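Local coordinates for protein beta-galactosidase (Bacillus circulans, PDB 4MAD) that probably hydrolyses terminal non-reducing beta-D-galactose residues in beta-D-galactosides, as a family 35 glycoside hydrolase, at residues I530-W535 / G548-I553; P204-L209 / K235-N240; A331-F336 / V340-L345; D86-I91 / R153-S158. All coordinates share one frame; numbering follows the deposited sequence.

Three of the four contacts belong to the TIM-barrel part of the enzyme, and contact 1 lies in the galactose-binding domain. Along the chain the order is contact 4, contact 2, contact 3, contact 1, each closing before the next opens. Contact 4 joins helix 87-97 to the turn before strand 163-167, contact 2 joins helices 206-212 and 227-237, and contact 3 folds the chain back onto helix 327-339 as it leaves the barrel. Contacts 3 and 4 are the closest pair, with centres 27 Å apart; contacts 1 and 2 are the farthest, at 44 Å, on opposite sides of the chain's centre. None touches another: they are separate pieces of packing.

Contact 1. Residues I530-W535 / G548-I553; sequences IDLSEW and GRYWEI
Tyr550 packs against Leu532 and Trp535 inside the galactose-binding domain, where the edge strand 545-551 of an antiparallel sheet faces the turn after strand 528-531. Starting at the backbone, Tyr550 CB lies 3.8 Å from Leu532 CD1. With CG held between the backbone N and the carbonyl carbon (chi1 69°), the ring is turned under the leucine: CG meets Leu532 CB and CD1, and Leu532 CD2 sits over the ring centre in a CH-pi contact, 4.2 Å from the centroid of the Tyr550 ring and 12° off its normal. Farther out, Tyr550 CE1 presses on Trp535 CB at 3.5 Å. The tip, OH, passes Trp535 CE3 and hydrogen-bonds to Glu577 on strand 569-577. A serine in place of Tyr550 would probably open a gap beneath Leu532 and Trp535 and leave Glu577 without its phenol partner. Trp535 closes a type I turn begun at Leu532, and Asp531 OD1 accepts from Ser533 N, an Asx turn, and from Ser533 OG. At the outer end Glu552, also bonded to Thr536, shares a water with the turn: the water is 2.7 Å from Trp535 O and 2.8 Å from Glu552 OE1.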
# COMPACT_ATOMS: atom_id res chain seq x y z
N ILE A 530 6.00 -4.50 18.13
CA ILE A 530 7.30 -5.12 18.18
C ILE A 530 8.43 -4.13 17.90
O ILE A 530 8.48 -3.56 16.88
CB ILE A 530 7.42 -6.28 17.15
CG1 ILE A 530 6.33 -7.30 17.33
CG2 ILE A 530 8.70 -6.95 17.31
CD1 ILE A 530 6.41 -8.47 16.39
N ASP A 531 9.34 -3.98 18.83
CA ASP A 531 10.44 -3.05 18.73
C ASP A 531 11.60 -3.72 18.03
O ASP A 531 12.15 -4.61 18.55
CB ASP A 531 10.91 -2.64 20.10
CG ASP A 531 12.22 -1.91 20.06
OD1 ASP A 531 12.60 -1.35 19.06
OD2 ASP A 531 12.87 -1.90 21.09
N LEU A 532 11.90 -3.26 16.83
CA LEU A 532 12.86 -3.88 15.97
C LEU A 532 14.10 -3.05 15.76
O LEU A 532 14.84 -3.29 14.86
CB LEU A 532 12.24 -4.18 14.64
CG LEU A 532 11.19 -5.28 14.71
CD1 LEU A 532 10.00 -5.07 13.90
CD2 LEU A 532 11.77 -6.63 14.57
N SER A 533 14.27 -2.08 16.67
CA SER A 533 15.35 -1.11 16.61
C SER A 533 16.72 -1.76 16.68
O SER A 533 17.67 -1.21 16.19
CB SER A 533 15.23 -0.04 17.70
OG SER A 533 15.32 -0.58 18.97
N GLU A 534 16.80 -2.88 17.37
CA GLU A 534 18.05 -3.62 17.44
C GLU A 534 18.46 -4.28 16.12
O GLU A 534 19.60 -4.49 15.89
CB GLU A 534 18.11 -4.62 18.59
CG GLU A 534 19.51 -5.17 18.82
CD GLU A 534 19.65 -6.26 19.88
OE1 GLU A 534 18.67 -6.86 20.30
OE2 GLU A 534 20.77 -6.51 20.27
N TRP A 535 17.48 -4.67 15.34
CA TRP A 535 17.65 -5.43 14.13
C TRP A 535 17.97 -4.53 12.95
O TRP A 535 18.11 -3.36 13.11
CB TRP A 535 16.43 -6.31 13.90
CG TRP A 535 16.30 -7.38 14.97
CD1 TRP A 535 15.85 -7.23 16.23
CD2 TRP A 535 16.64 -8.75 14.83
NE1 TRP A 535 15.95 -8.39 16.89
CE2 TRP A 535 16.40 -9.35 16.04
CE3 TRP A 535 17.16 -9.51 13.80
CZ2 TRP A 535 16.62 -10.69 16.26
CZ3 TRP A 535 17.38 -10.84 14.02
CH2 TRP A 535 17.13 -11.41 15.24
N GLY A 548 4.54 -6.91 7.88
CA GLY A 548 5.21 -5.89 7.13
C GLY A 548 6.70 -5.93 7.26
O GLY A 548 7.23 -6.87 7.71
N ARG A 549 7.35 -4.89 6.80
CA ARG A 549 8.78 -4.77 6.83
C ARG A 549 9.29 -3.85 7.93
O ARG A 549 8.58 -2.98 8.38
CB ARG A 549 9.28 -4.19 5.51
CG ARG A 549 8.64 -4.78 4.23
CD ARG A 549 9.25 -4.18 2.99
NE ARG A 549 8.35 -4.11 1.88
CZ ARG A 549 8.48 -4.77 0.75
NH1 ARG A 549 9.49 -5.57 0.58
NH2 ARG A 549 7.61 -4.65 -0.22
N TYR A 550 10.54 -4.08 8.33
CA TYR A 550 11.25 -3.22 9.23
C TYR A 550 12.65 -2.89 8.65
O TYR A 550 13.10 -3.59 7.87
CB TYR A 550 11.42 -3.87 10.57
CG TYR A 550 12.36 -5.06 10.60
CD1 TYR A 550 13.70 -4.92 10.83
CD2 TYR A 550 11.89 -6.34 10.51
CE1 TYR A 550 14.52 -5.97 10.93
CE2 TYR A 550 12.73 -7.40 10.58
CZ TYR A 550 14.04 -7.22 10.80
OH TYR A 550 14.83 -8.32 10.85
N TRP A 551 13.24 -1.79 9.01
CA TRP A 551 14.54 -1.44 8.50
C TRP A 551 15.10 -0.42 9.49
O TRP A 551 14.45 0.55 9.78
CB TRP A 551 14.38 -0.81 7.14
CG TRP A 551 15.60 -0.65 6.35
CD1 TRP A 551 16.86 -0.95 6.71
CD2 TRP A 551 15.67 -0.22 5.00
NE1 TRP A 551 17.72 -0.70 5.69
CE2 TRP A 551 17.01 -0.26 4.62
CE3 TRP A 551 14.73 0.21 4.10
CZ2 TRP A 551 17.41 0.14 3.38
CZ3 TRP A 551 15.12 0.54 2.88
CH2 TRP A 551 16.45 0.54 2.52
N GLU A 552 16.32 -0.59 9.94
CA GLU A 552 16.91 0.22 11.00
C GLU A 552 17.01 1.69 10.64
O GLU A 552 17.19 2.51 11.51
CB GLU A 552 18.31 -0.28 11.34
CG GLU A 552 19.23 -0.13 10.22
CD GLU A 552 20.59 -0.84 10.34
OE1 GLU A 552 20.89 -1.45 11.34
OE2 GLU A 552 21.33 -0.77 9.35
N ILE A 553 16.95 2.00 9.36
CA ILE A 553 17.12 3.37 8.91
C ILE A 553 15.96 4.30 9.26
O ILE A 553 16.07 5.46 9.14
CB ILE A 553 17.53 3.52 7.43
CG1 ILE A 553 16.41 3.15 6.49
CG2 ILE A 553 18.78 2.78 7.19
CD1 ILE A 553 16.69 3.41 5.08
O HOH W 1 20.10 -1.68 13.99

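Contact 2. Residues P204-L209 / K235-N240; sequences PEPSML and KQYQPN
Tyr237, in the weakly bonded last part of helix 227-237, reaches across to the first turn of helix 206-212 and lies against Leu209 and Pro206. Its CG is anti to the carbonyl carbon (chi1 -64°), which directs the ring out from its own helix, and chi2 then turns the ring broadside to Leu209. The leucine meets the ring with its root as well as its tip: Leu209 CB stands almost exactly on the ring normal, 3.9 Å from the centroid of the Tyr237 ring and 1° off the normal, a clean CH-pi contact over one face.

Leu209 also has CG anti to its carbonyl carbon, and CD1 is nearly trans to CA (chi2 166°). The branch therefore runs out over one side of the same ring, with Leu209 CD1 3.6 Å from Tyr237 CD2 and almost as near to CE2. One side chain thus covers both the centre of the ring and its CD2-CE2 border.

The phenol end meets carbon here: Tyr237 OH is 3.3 Å from Pro206 CA and 3.4 Å from Pro206 CB, so the proline flanks the hydroxyl while Leu209 lies over the ring. Both come from one helical turn, whose first backbone bond joins Leu209 N to Glu205 O at 3.0 Å; Glu205 occupies the N-cap position. Beyond the pair, Leu209 touches Glu219 on strand 218-223, Pro206 touches Gln233, and Tyr237 touches Met213.

The side chain of Leu209 is about 10 Å from that of Glu171, the predicted proton donor. The helices follow the adjacent parallel strands 197-202 and 218-223, and such packing between neighbouring outer helices belongs to the (beta/alpha)8 barrel.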
# COMPACT_ATOMS: atom_id res chain seq x y z
N PRO A 204 -4.97 20.88 -8.86
CA PRO A 204 -5.55 22.12 -9.36
C PRO A 204 -4.59 22.88 -10.25
O PRO A 204 -4.20 23.93 -9.89
CB PRO A 204 -5.76 22.94 -8.08
CG PRO A 204 -4.82 22.45 -7.15
CD PRO A 204 -4.55 21.00 -7.47
N GLU A 205 -4.23 22.31 -11.37
CA GLU A 205 -3.23 22.89 -12.25
C GLU A 205 -3.78 22.69 -13.63
O GLU A 205 -4.39 21.72 -13.89
CB GLU A 205 -1.88 22.18 -12.09
CG GLU A 205 -1.39 22.28 -10.71
CD GLU A 205 -0.17 21.46 -10.37
OE1 GLU A 205 0.69 21.29 -11.21
OE2 GLU A 205 -0.08 21.04 -9.20
N PRO A 206 -3.48 23.61 -14.51
CA PRO A 206 -4.08 23.52 -15.82
C PRO A 206 -3.77 22.22 -16.54
O PRO A 206 -4.63 21.64 -17.11
CB PRO A 206 -3.46 24.72 -16.55
CG PRO A 206 -3.22 25.65 -15.57
CD PRO A 206 -2.89 24.93 -14.30
N SER A 207 -2.54 21.75 -16.47
CA SER A 207 -2.21 20.52 -17.16
C SER A 207 -3.05 19.39 -16.60
O SER A 207 -3.52 18.57 -17.31
CB SER A 207 -0.74 20.18 -17.03
OG SER A 207 -0.43 19.83 -15.72
N MET A 208 -3.18 19.33 -15.30
CA MET A 208 -3.92 18.25 -14.69
C MET A 208 -5.42 18.26 -14.97
O MET A 208 -6.03 17.28 -15.18
CB MET A 208 -3.66 18.21 -13.19
CG MET A 208 -2.20 18.01 -12.89
SD MET A 208 -1.91 18.29 -11.15
CE MET A 208 -0.23 17.72 -11.01
N LEU A 209 -6.00 19.43 -14.87
CA LEU A 209 -7.39 19.59 -15.19
C LEU A 209 -7.68 19.34 -16.68
O LEU A 209 -8.66 18.76 -17.02
CB LEU A 209 -7.86 20.97 -14.79
CG LEU A 209 -7.74 21.24 -13.31
CD1 LEU A 209 -7.89 22.66 -13.05
CD2 LEU A 209 -8.87 20.50 -12.65
N LYS A 235 -12.47 26.62 -10.69
CA LYS A 235 -13.52 27.44 -11.25
C LYS A 235 -13.30 27.96 -12.68
O LYS A 235 -14.24 28.27 -13.37
CB LYS A 235 -13.93 28.54 -10.29
CG LYS A 235 -14.72 27.99 -9.15
CD LYS A 235 -15.41 29.04 -8.40
CE LYS A 235 -14.63 29.41 -7.26
NZ LYS A 235 -15.08 30.61 -6.60
N GLN A 236 -12.06 28.01 -13.12
CA GLN A 236 -11.77 28.28 -14.50
C GLN A 236 -12.26 27.24 -15.45
O GLN A 236 -12.54 27.53 -16.56
CB GLN A 236 -10.33 28.55 -14.73
CG GLN A 236 -9.87 29.59 -13.88
CD GLN A 236 -9.03 30.50 -14.59
OE1 GLN A 236 -7.90 30.20 -14.85
NE2 GLN A 236 -9.57 31.63 -14.96
N TYR A 237 -12.26 26.01 -15.02
CA TYR A 237 -12.76 24.93 -15.81
C TYR A 237 -14.21 24.51 -15.52
O TYR A 237 -14.82 23.86 -16.30
CB TYR A 237 -11.82 23.72 -15.68
CG TYR A 237 -10.43 23.94 -16.21
CD1 TYR A 237 -10.04 23.35 -17.37
CD2 TYR A 237 -9.53 24.69 -15.53
CE1 TYR A 237 -8.82 23.54 -17.86
CE2 TYR A 237 -8.30 24.90 -16.02
CZ TYR A 237 -7.95 24.32 -17.19
OH TYR A 237 -6.69 24.47 -17.69
N GLN A 238 -14.69 24.84 -14.35
CA GLN A 238 -15.96 24.34 -13.86
C GLN A 238 -16.56 25.39 -12.95
O GLN A 238 -16.45 25.29 -11.79
CB GLN A 238 -15.76 23.04 -13.10
CG GLN A 238 -16.99 22.44 -12.53
CD GLN A 238 -16.72 21.08 -11.95
OE1 GLN A 238 -16.68 20.08 -12.62
NE2 GLN A 238 -16.47 21.08 -10.69
N PRO A 239 -17.07 26.44 -13.54
CA PRO A 239 -17.45 27.65 -12.82
C PRO A 239 -18.57 27.52 -11.83
O PRO A 239 -18.51 28.18 -10.85
CB PRO A 239 -17.81 28.62 -13.95
CG PRO A 239 -18.02 27.84 -15.05
CD PRO A 239 -17.20 26.62 -14.96
N ASN A 240 -19.60 26.75 -12.10
CA ASN A 240 -20.80 26.79 -11.28
C ASN A 240 -21.06 25.70 -10.24
O ASN A 240 -21.73 25.91 -9.27
CB ASN A 240 -22.01 26.89 -12.18
CG ASN A 240 -21.94 28.06 -13.09
OD1 ASN A 240 -21.61 29.12 -12.69
ND2 ASN A 240 -22.20 27.85 -14.34

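Contact 3. Residues A331-F336 / V340-L345; sequences AVRKVF and VDLPEL
Arg333, Phe336 and Leu342 bury the most surface where the chain leaving helix 327-339 doubles back along that helix. Arg333 dominates. Its CG is anti to the backbone N (chi1 167°) and the chain bends at chi3, which slides the flat guanidinium between two leucines of the returning loop. Leu345 CB stands over the centre of one face, 3.8 Å above the plane, while Leu342 CD1 covers the opposite face, displaced toward the rim. Nearer the root of the group, Leu345 CD1 comes within 3.6 Å of Arg333 NE.

The edge is used for bonding. Arg333 NH2 donates to Pro343 O at 3.0 Å, with an N-H...O angle of 163° and the oxygen close to the guanidinium plane. Arg333 NE has its own acceptor in Ala57 O near the end of helix 48-58, and NH1 makes a long, weak ion pair with Glu337.

Leu342, approaching from the opposite direction to Arg333, also lays CD1 against Phe336 CB at 4.2 Å. The Phe336 ring itself turns inward to meet Phe60 edge-to-face. The backbone of Phe336 ties the loop's start to the helix: Val340 N donates to Phe336 O at 2.9 Å, the i to i+4 spacing of an alpha-helix carried to its last turn.

With a methionine in place of Arg333, the carbonyls of Pro343 and Ala57 would probably lose their donors and the loop would be freer to lift off the helix. Apolar faces and hydrogen-bonded edges together allow a buried guanidinium to sit among leucines, its charge probably eased by the dipoles of the carbonyls it donates to, beside the weak ion pair to Glu337.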
# COMPACT_ATOMS: atom_id res chain seq x y z
N ALA A 331 -9.57 18.72 17.29
CA ALA A 331 -9.45 20.00 16.67
C ALA A 331 -10.39 20.15 15.46
O ALA A 331 -11.04 21.15 15.29
CB ALA A 331 -8.05 20.25 16.26
N VAL A 332 -10.40 19.12 14.63
CA VAL A 332 -11.27 18.98 13.50
C VAL A 332 -12.76 18.88 13.89
O VAL A 332 -13.59 19.46 13.29
CB VAL A 332 -10.86 17.76 12.66
CG1 VAL A 332 -11.89 17.39 11.70
CG2 VAL A 332 -9.59 18.02 11.98
N ARG A 333 -13.06 18.17 14.95
CA ARG A 333 -14.43 18.06 15.39
C ARG A 333 -14.94 19.44 15.81
O ARG A 333 -16.04 19.79 15.54
CB ARG A 333 -14.56 17.11 16.53
CG ARG A 333 -15.87 17.23 17.16
CD ARG A 333 -16.18 16.17 18.05
NE ARG A 333 -17.44 15.56 17.73
CZ ARG A 333 -18.60 15.87 18.29
NH1 ARG A 333 -18.66 16.76 19.21
NH2 ARG A 333 -19.67 15.25 17.95
N LYS A 334 -14.08 20.20 16.45
CA LYS A 334 -14.44 21.53 16.90
C LYS A 334 -14.75 22.47 15.73
O LYS A 334 -15.63 23.26 15.81
CB LYS A 334 -13.28 22.08 17.67
CG LYS A 334 -13.55 23.33 18.36
CD LYS A 334 -12.57 23.62 19.42
CE LYS A 334 -12.80 25.02 19.85
NZ LYS A 334 -11.98 25.44 20.96
N VAL A 335 -13.97 22.38 14.67
CA VAL A 335 -14.28 23.12 13.50
C VAL A 335 -15.59 22.66 12.88
O VAL A 335 -16.40 23.44 12.54
CB VAL A 335 -13.20 23.04 12.46
CG1 VAL A 335 -13.62 23.68 11.25
CG2 VAL A 335 -11.94 23.65 12.95
N PHE A 336 -15.79 21.38 12.81
CA PHE A 336 -16.99 20.87 12.20
C PHE A 336 -18.20 21.42 12.94
O PHE A 336 -19.16 21.75 12.34
CB PHE A 336 -17.03 19.35 12.19
CG PHE A 336 -16.19 18.69 11.14
CD1 PHE A 336 -15.54 19.39 10.15
CD2 PHE A 336 -16.06 17.34 11.14
CE1 PHE A 336 -14.81 18.73 9.22
CE2 PHE A 336 -15.33 16.73 10.22
CZ PHE A 336 -14.70 17.41 9.28
N VAL A 340 -21.77 22.38 11.18
CA VAL A 340 -22.87 21.45 11.23
C VAL A 340 -23.21 21.13 12.65
O VAL A 340 -22.37 21.11 13.48
CB VAL A 340 -22.59 20.13 10.46
CG1 VAL A 340 -22.55 20.39 9.02
CG2 VAL A 340 -21.34 19.53 10.88
N ASP A 341 -24.47 20.91 12.94
CA ASP A 341 -24.85 20.59 14.31
C ASP A 341 -24.55 19.12 14.57
O ASP A 341 -24.86 18.30 13.77
CB ASP A 341 -26.31 20.94 14.57
CG ASP A 341 -26.55 22.47 14.63
OD1 ASP A 341 -25.62 23.24 14.81
OD2 ASP A 341 -27.69 22.88 14.50
N LEU A 342 -23.90 18.81 15.67
CA LEU A 342 -23.52 17.44 15.98
C LEU A 342 -23.97 17.01 17.36
O LEU A 342 -24.04 17.79 18.26
CB LEU A 342 -22.00 17.27 15.94
CG LEU A 342 -21.25 17.73 14.71
CD1 LEU A 342 -19.80 17.69 14.90
CD2 LEU A 342 -21.62 16.87 13.61
N PRO A 343 -24.15 15.72 17.52
CA PRO A 343 -24.49 15.11 18.78
C PRO A 343 -23.36 15.15 19.78
O PRO A 343 -22.25 15.39 19.45
CB PRO A 343 -24.73 13.68 18.39
CG PRO A 343 -24.91 13.66 16.98
CD PRO A 343 -24.19 14.76 16.43
N GLU A 344 -23.66 14.87 21.02
CA GLU A 344 -22.64 14.84 22.01
C GLU A 344 -21.68 13.78 21.57
O GLU A 344 -22.07 12.81 21.00
CB GLU A 344 -23.20 14.45 23.34
CG GLU A 344 -22.47 15.05 24.48
CD GLU A 344 -22.80 14.46 25.84
OE1 GLU A 344 -23.26 13.29 25.93
OE2 GLU A 344 -22.57 15.17 26.83
N LEU A 345 -20.42 14.03 21.80
CA LEU A 345 -19.40 13.10 21.38
C LEU A 345 -19.50 11.88 22.23
O LEU A 345 -19.56 11.97 23.43
CB LEU A 345 -18.04 13.75 21.53
CG LEU A 345 -16.75 13.02 21.24
CD1 LEU A 345 -16.68 12.73 19.82
CD2 LEU A 345 -15.65 13.92 21.63

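Contact 4. Residues D86-I91 / R153-S158; sequences DIVRFI and RPLLSS
Leu155 pushes one methyl group, CD1, against Ile91 and Val88 on the first turns of helix 87-97. The tight part is with Ile91. Leu155 CD1 lies 3.8 Å from Ile91 CG2 and 3.9 Å from Ile91 CB, with Ile91 CD1 a little farther off, so the methyl rests against the branch point of the isoleucine. Both partners are set for this: Ile91 places CG2 anti to its backbone N, while Leu155 keeps CG anti to its carbonyl carbon (chi1 -61°) and extends CD1 nearly trans to CA. The two side chains meet at a slant, branch against tip.

This inner side is backed by the barrel. Ile91 and Leu155 both touch Ile163 on strand 163-167, Ile91 also reaches Leu152 at the end of helix 135-152, and the backbone of Leu155 bonds to Ile163.

The outer side is looser. Val88, one turn before Ile91, offers just CG1, 4.1 Å from Leu155 CD1, and is partly exposed; its other neighbours include Arg151. Next to it Arg89 starts away from the 153-158 segment and is exposed, and Pro154 is exposed on the opposing side.

The helix carrying Val88 and Ile91 is capped at its start: Arg89 N donates to Asp86 OD1 at 3.1 Å with an N-H...O angle of 158°, meeting the oxygen from well above the carboxylate plane. The touching side chains, Val88, Ile91 and Leu155, are all hydrocarbon. What joins this helix to the turn before strand 163-167 is aliphatic carbon against aliphatic carbon, a purely apolar fit that depends on shape and burial rather than on directional bonds.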
# COMPACT_ATOMS: atom_id res chain seq x y z
N ASP A 86 -12.98 -8.15 2.25
CA ASP A 86 -14.41 -8.22 2.12
C ASP A 86 -14.92 -6.80 2.10
O ASP A 86 -15.33 -6.28 3.08
CB ASP A 86 -15.01 -8.94 3.30
CG ASP A 86 -16.44 -9.42 3.05
OD1 ASP A 86 -17.14 -8.85 2.27
OD2 ASP A 86 -16.83 -10.35 3.67
N ILE A 87 -14.88 -6.17 0.94
CA ILE A 87 -15.34 -4.83 0.78
C ILE A 87 -16.82 -4.72 1.05
O ILE A 87 -17.28 -3.77 1.62
CB ILE A 87 -14.92 -4.27 -0.55
CG1 ILE A 87 -15.16 -2.79 -0.61
CG2 ILE A 87 -15.57 -4.97 -1.66
CD1 ILE A 87 -14.77 -2.24 -1.89
N VAL A 88 -17.56 -5.75 0.72
CA VAL A 88 -18.95 -5.69 1.04
C VAL A 88 -19.22 -5.53 2.56
O VAL A 88 -19.99 -4.71 2.97
CB VAL A 88 -19.66 -6.87 0.44
CG1 VAL A 88 -21.07 -6.95 0.88
CG2 VAL A 88 -19.62 -6.79 -1.04
N ARG A 89 -18.53 -6.27 3.38
CA ARG A 89 -18.68 -6.18 4.81
C ARG A 89 -18.29 -4.79 5.28
O ARG A 89 -18.93 -4.23 6.09
CB ARG A 89 -17.82 -7.22 5.46
CG ARG A 89 -17.86 -7.21 6.98
CD ARG A 89 -16.86 -8.16 7.59
NE ARG A 89 -16.70 -7.92 9.02
CZ ARG A 89 -15.95 -8.63 9.81
NH1 ARG A 89 -15.25 -9.64 9.35
NH2 ARG A 89 -15.91 -8.33 11.10
N PHE A 90 -17.22 -4.26 4.71
CA PHE A 90 -16.75 -2.98 5.17
C PHE A 90 -17.81 -1.93 4.91
O PHE A 90 -18.16 -1.19 5.77
CB PHE A 90 -15.45 -2.62 4.46
CG PHE A 90 -15.01 -1.20 4.68
CD1 PHE A 90 -14.40 -0.84 5.81
CD2 PHE A 90 -15.20 -0.25 3.74
CE1 PHE A 90 -14.01 0.42 6.02
CE2 PHE A 90 -14.81 1.02 3.95
CZ PHE A 90 -14.22 1.34 5.06
N ILE A 91 -18.31 -1.94 3.69
CA ILE A 91 -19.33 -0.99 3.33
C ILE A 91 -20.66 -1.12 4.13
O ILE A 91 -21.20 -0.17 4.56
CB ILE A 91 -19.60 -1.02 1.83
CG1 ILE A 91 -18.32 -0.62 1.08
CG2 ILE A 91 -20.78 -0.15 1.48
CD1 ILE A 91 -18.47 -0.58 -0.35
N ARG A 153 -23.15 -3.86 -6.45
CA ARG A 153 -24.40 -3.39 -6.98
C ARG A 153 -25.52 -3.27 -5.91
O ARG A 153 -26.19 -2.29 -5.85
CB ARG A 153 -24.84 -4.27 -8.13
CG ARG A 153 -25.84 -3.66 -9.01
CD ARG A 153 -25.93 -4.40 -10.33
NE ARG A 153 -24.83 -4.03 -11.20
CZ ARG A 153 -23.98 -4.84 -11.83
NH1 ARG A 153 -24.04 -6.14 -11.73
NH2 ARG A 153 -23.04 -4.31 -12.54
N PRO A 154 -25.63 -4.24 -5.03
CA PRO A 154 -26.64 -4.21 -3.99
C PRO A 154 -26.41 -3.03 -3.07
O PRO A 154 -27.30 -2.69 -2.33
CB PRO A 154 -26.35 -5.47 -3.22
CG PRO A 154 -25.73 -6.30 -4.10
CD PRO A 154 -24.87 -5.47 -4.95
N LEU A 155 -25.21 -2.48 -3.07
CA LEU A 155 -24.83 -1.43 -2.14
C LEU A 155 -24.98 0.00 -2.63
O LEU A 155 -24.82 0.94 -1.89
CB LEU A 155 -23.44 -1.68 -1.58
CG LEU A 155 -23.21 -2.96 -0.79
CD1 LEU A 155 -21.77 -3.16 -0.63
CD2 LEU A 155 -23.96 -2.93 0.53
N LEU A 156 -25.34 0.13 -3.88
CA LEU A 156 -25.62 1.39 -4.49
C LEU A 156 -26.84 2.08 -3.90
O LEU A 156 -27.80 1.46 -3.56
CB LEU A 156 -25.74 1.25 -6.00
CG LEU A 156 -24.56 0.65 -6.73
CD1 LEU A 156 -24.97 0.27 -8.11
CD2 LEU A 156 -23.37 1.58 -6.77
N SER A 157 -26.79 3.38 -3.79
CA SER A 157 -27.89 4.10 -3.25
C SER A 157 -29.15 3.86 -4.08
O SER A 157 -30.22 3.79 -3.55
CB SER A 157 -27.60 5.57 -3.14
OG SER A 157 -27.41 6.15 -4.37
N SER A 158 -28.97 3.67 -5.37
CA SER A 158 -30.06 3.40 -6.29
C SER A 158 -30.74 2.07 -6.01
O SER A 158 -31.75 1.76 -6.56
CB SER A 158 -29.66 3.56 -7.74
OG SER A 158 -28.68 2.69 -8.11